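3-hydroxyisobutyryl-CoA hydrolase (Mycobacterium thermoresistibile, PDB 4HDT) probably hydrolyses 3-hydroxyisobutyryl-CoA (3-hydroxy-2-methylpropanoyl-CoA) to 3-hydroxyisobutyrate and free coenzyme A, and binds zinc ions. Local coordinates at residues L24-P27 with K28-N31; V271-E274 with S275-A279. All blocks are in the same frame, centred on the assembly; numbering follows the deposited sequence.

Contact 1 (L24-P27 with K28-N31); sequences LNRP and KAIN
Arg26 and Asn31 close a tight backbone turn, their CA atoms 4.3 Å apart, as the chain leaves strand 19-24 and doubles back through a short 3-10 turn at Pro27 and Lys28. Arg26 O is gripped by two amides: Ala29 N at 2.9 Å and Asn31 N at 2.8 Å come from opposite faces of its carbonyl plane, each well out of it. A third bond, Ile30 N to Pro27 O, nests inside the one from Asn31 N to Arg26 O, and with the positive phi of Ile30 the two make a Schellman motif at the end of the short 3-10 turn. Asn31 has positive phi as well, which brings it back beside Arg26.

The Asn31 side chain spans the turn. With its CG beside the backbone N and anti to the carbonyl carbon (chi1 -55°), the amide reaches back so that OD1 accepts from Arg26 N at 2.9 Å, in the plane of the Asn31 side-chain carbonyl, though the bond is bent at the hydrogen (134°). Its CB packs on Leu24 CB at 3.8 Å, and OD1 also stands above the nitrogen edge of the Pro27 ring, 3.2 Å from Pro27 N, which has no hydrogen to offer. The other end of the amide, ND2, donates to Ala62 O and Leu67 O. Ala29 CB sits over one face of the Arg26 guanidinium, 4.2 Å from NH1, while that nitrogen bonds Ser32 OG and forms a salt bridge with Asp72.

Asn31 therefore uses both ends of its buried amide: OD1 closes the turn on itself and ND2 ties it to the loop after strand 56-61. These opposed bonds tell oxygen from nitrogen and fix the rotation of the amide, while the paired donors on Arg26 O hold the turn shut from within.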
loop_
_atom_site.group_PDB
_atom_site.type_symbol
_atom_site.label_atom_id
_atom_site.label_comp_id
_atom_site.label_asym_id
_atom_site.label_seq_id
_atom_site.Cartn_x
_atom_site.Cartn_y
_atom_site.Cartn_z
ATOM N N LEU A 24 14.240 6.137 -4.919
ATOM C CA LEU A 24 13.554 5.524 -6.044
ATOM C C LEU A 24 13.687 6.485 -7.238
ATOM O O LEU A 24 13.549 7.689 -7.048
ATOM C CB LEU A 24 12.079 5.356 -5.733
ATOM C CG LEU A 24 11.802 4.508 -4.509
ATOM C CD1 LEU A 24 10.321 4.387 -4.350
ATOM C CD2 LEU A 24 12.448 3.128 -4.615
ATOM N N ASN A 25 14.021 5.970 -8.423
ATOM C CA ASN A 25 14.472 6.871 -9.507
ATOM C C ASN A 25 13.937 6.453 -10.869
ATOM O O ASN A 25 14.702 6.221 -11.807
ATOM C CB ASN A 25 16.008 6.967 -9.510
ATOM C CG ASN A 25 16.534 7.996 -10.485
ATOM O OD1 ASN A 25 15.944 9.087 -10.653
ATOM N ND2 ASN A 25 17.608 7.647 -11.182
ATOM N N ARG A 26 12.621 6.433 -10.990
ATOM C CA ARG A 26 11.946 6.393 -12.285
ATOM C C ARG A 26 10.910 7.526 -12.287
ATOM O O ARG A 26 9.703 7.292 -12.313
ATOM C CB ARG A 26 11.297 5.040 -12.514
ATOM C CG ARG A 26 12.265 3.870 -12.331
ATOM C CD ARG A 26 11.886 2.629 -13.115
ATOM N NE ARG A 26 10.497 2.293 -13.013
ATOM C CZ ARG A 26 9.782 1.651 -13.930
ATOM N NH1 ARG A 26 8.502 1.406 -13.672
ATOM N NH2 ARG A 26 10.343 1.188 -15.049
ATOM N N PRO A 27 11.387 8.770 -12.227
ATOM C CA PRO A 27 10.389 9.844 -12.002
ATOM C C PRO A 27 9.338 10.029 -13.114
ATOM O O PRO A 27 8.227 10.478 -12.818
ATOM C CB PRO A 27 11.248 11.088 -11.832
ATOM C CG PRO A 27 12.548 10.764 -12.456
ATOM C CD PRO A 27 12.756 9.285 -12.181
ATOM N N LYS A 28 9.683 9.686 -14.361
ATOM C CA LYS A 28 8.696 9.791 -15.433
ATOM C C LYS A 28 7.517 8.807 -15.218
ATOM O O LYS A 28 6.414 9.084 -15.716
ATOM C CB LYS A 28 9.343 9.614 -16.801
ATOM C CG LYS A 28 10.280 10.758 -17.142
ATOM C CD LYS A 28 11.074 10.535 -18.417
ATOM C CE LYS A 28 12.058 11.671 -18.625
ATOM N NZ LYS A 28 12.629 11.657 -20.002
ATOM N N ALA A 29 7.726 7.742 -14.423
ATOM C CA ALA A 29 6.697 6.751 -14.046
ATOM C C ALA A 29 6.223 6.939 -12.571
ATOM O O ALA A 29 5.680 6.016 -11.963
ATOM C CB ALA A 29 7.221 5.328 -14.237
ATOM N N ILE A 30 6.515 8.102 -12.007
ATOM C CA ILE A 30 6.267 8.383 -10.591
ATOM C C ILE A 30 6.839 7.247 -9.759
ATOM O O ILE A 30 6.258 6.758 -8.780
ATOM C CB ILE A 30 4.811 8.722 -10.253
ATOM C CG1 ILE A 30 4.196 9.646 -11.321
ATOM C CG2 ILE A 30 4.756 9.399 -8.899
ATOM C CD1 ILE A 30 2.755 10.034 -11.012
ATOM N N ASN A 31 8.047 6.854 -10.146
ATOM C CA ASN A 31 8.837 5.901 -9.386
ATOM C C ASN A 31 8.167 4.532 -9.186
ATOM O O ASN A 31 8.466 3.832 -8.179
ATOM C CB ASN A 31 9.298 6.540 -8.071
ATOM C CG ASN A 31 10.047 7.840 -8.286
ATOM O OD1 ASN A 31 10.933 7.921 -9.160
ATOM N ND2 ASN A 31 9.793 8.838 -7.428
#

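Contact 2 (V271-E274 with S275-A279); sequences VTLE and SVRRA
Helix 266-279 carries this contact along its last two turns, where Glu274 and Arg278, four residues apart, form a salt bridge on one flank. Arg278 NE meets Glu274 OE2 at 2.8 Å in a nearly straight bond (172°). The oxygen lies in the guanidinium plane, at its edge, and uses the anti lone pair, turned away from OE1; NH2 adds a weak second bond to the same atom. Carboxylate and guanidinium stand 82° apart, so this is a one-oxygen grip and not a flat, two-oxygen pairing. The bend of the Glu274 chain at chi2 (71°) carries OE2 forward along the helix toward Arg278, whose side chain is extended. Arg278 NH2 has a second anion in Glu336, and Phe339 gives the guanidinium a cation-pi partner, so its positive charge is probably balanced by both glutamates, and the arginine links the helix to residues 336-339.

On another flank the Arg277 guanidinium lies across Leu273, with CD1 over one face, offset toward the rim and 3.6 Å from NE. The polar end continues past the leucine to bond Asp237 O through NH1.

Buried Ser275 turns its hydroxyl back to the preceding turn: OG donates to Val271 O at 2.8 Å, and Ser275 N reaches the same oxygen at 2.7 Å from the opposite face of the carbonyl. Val276 N to Thr272 O, at 3.0 Å, is the next rung. The repeated i to i+4 amide bonds define the alpha-helix; the serine bond and the Glu-Arg ion pair are side-chain interactions its four-residue spacing allows.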
loop_
_atom_site.group_PDB
_atom_site.type_symbol
_atom_site.label_atom_id
_atom_site.label_comp_id
_atom_site.label_asym_id
_atom_site.label_seq_id
_atom_site.Cartn_x
_atom_site.Cartn_y
_atom_site.Cartn_z
ATOM N N VAL A 271 -13.331 -10.118 -2.155
ATOM C CA VAL A 271 -12.131 -10.736 -1.603
ATOM C C VAL A 271 -11.433 -9.743 -0.662
ATOM O O VAL A 271 -10.864 -10.133 0.369
ATOM C CB VAL A 271 -11.209 -11.255 -2.702
ATOM C CG1 VAL A 271 -9.920 -11.795 -2.115
ATOM C CG2 VAL A 271 -11.892 -12.335 -3.551
ATOM N N THR A 272 -11.465 -8.457 -1.010
ATOM C CA THR A 272 -10.905 -7.406 -0.176
ATOM C C THR A 272 -11.586 -7.333 1.195
ATOM O O THR A 272 -10.917 -7.274 2.232
ATOM C CB THR A 272 -10.906 -6.057 -0.902
ATOM O OG1 THR A 272 -10.020 -6.161 -2.024
ATOM C CG2 THR A 272 -10.397 -4.949 0.009
ATOM N N LEU A 273 -12.914 -7.355 1.196
ATOM C CA LEU A 273 -13.638 -7.371 2.457
ATOM C C LEU A 273 -13.234 -8.574 3.317
ATOM O O LEU A 273 -12.930 -8.428 4.515
ATOM C CB LEU A 273 -15.147 -7.340 2.223
ATOM C CG LEU A 273 -16.050 -7.353 3.471
ATOM C CD1 LEU A 273 -15.692 -6.172 4.366
ATOM C CD2 LEU A 273 -17.517 -7.300 3.041
ATOM N N GLU A 274 -13.167 -9.736 2.701
ATOM C CA GLU A 274 -12.797 -10.954 3.439
ATOM C C GLU A 274 -11.337 -10.894 3.905
ATOM O O GLU A 274 -11.028 -11.334 5.023
ATOM C CB GLU A 274 -13.048 -12.190 2.597
ATOM C CG GLU A 274 -12.791 -13.503 3.299
ATOM C CD GLU A 274 -13.806 -13.858 4.371
ATOM O OE1 GLU A 274 -14.942 -13.302 4.428
ATOM O OE2 GLU A 274 -13.437 -14.710 5.203
ATOM N N SER A 275 -10.458 -10.335 3.068
ATOM C CA SER A 275 -9.038 -10.251 3.419
ATOM C C SER A 275 -8.822 -9.379 4.643
ATOM O O SER A 275 -8.062 -9.712 5.549
ATOM C CB SER A 275 -8.230 -9.704 2.240
ATOM O OG SER A 275 -8.225 -10.654 1.194
ATOM N N VAL A 276 -9.490 -8.217 4.681
ATOM C CA VAL A 276 -9.277 -7.299 5.784
ATOM C C VAL A 276 -9.837 -7.920 7.064
ATOM O O VAL A 276 -9.221 -7.847 8.130
ATOM C CB VAL A 276 -9.874 -5.903 5.470
ATOM C CG1 VAL A 276 -9.808 -5.012 6.701
ATOM C CG2 VAL A 276 -9.150 -5.250 4.328
ATOM N N ARG A 277 -10.990 -8.549 6.962
ATOM C CA ARG A 277 -11.565 -9.214 8.130
ATOM C C ARG A 277 -10.700 -10.350 8.656
ATOM O O ARG A 277 -10.518 -10.474 9.870
ATOM C CB ARG A 277 -12.939 -9.696 7.792
ATOM C CG ARG A 277 -13.892 -8.552 7.723
ATOM C CD ARG A 277 -15.228 -9.160 7.463
ATOM N NE ARG A 277 -16.196 -8.119 7.341
ATOM C CZ ARG A 277 -17.406 -8.313 6.826
ATOM N NH1 ARG A 277 -17.785 -9.508 6.361
ATOM N NH2 ARG A 277 -18.201 -7.293 6.751
ATOM N N ARG A 278 -10.133 -11.160 7.765
ATOM C CA ARG A 278 -9.214 -12.234 8.191
ATOM C C ARG A 278 -7.904 -11.672 8.756
ATOM O O ARG A 278 -7.430 -12.137 9.770
ATOM C CB ARG A 278 -8.920 -13.195 7.032
ATOM C CG ARG A 278 -10.096 -14.079 6.639
ATOM C CD ARG A 278 -9.702 -15.102 5.617
ATOM N NE ARG A 278 -10.863 -15.804 5.099
ATOM C CZ ARG A 278 -10.824 -16.994 4.496
ATOM N NH1 ARG A 278 -9.691 -17.686 4.383
ATOM N NH2 ARG A 278 -11.949 -17.521 4.053
ATOM N N ALA A 279 -7.352 -10.624 8.138
ATOM C CA ALA A 279 -6.132 -9.969 8.598
ATOM C C ALA A 279 -6.263 -9.402 10.002
ATOM O O ALA A 279 -5.335 -9.449 10.786
ATOM C CB ALA A 279 -5.708 -8.882 7.621
#

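In the fold
From the N terminus, strand 19-24 of the mixed sheet runs into contact 1, which closes the turn leading on to helix 35-49. The chain then passes through the rest of that sheet and a series of helices before contact 2 on helix 266-279, which closes no loop. The two follow in series, neither nesting nor crossing, on opposite sides of the chain's centre; the centres of contact 1 and contact 2 lie about 31 Å apart. Contact 1 joins the end of strand 19-24, next to the outermost strand of the crotonase-like sheet, to helix 35-49 and the loop after strand 56-61, whereas residues 271-279 bring together helices 153-158, 164-171 and 285-299.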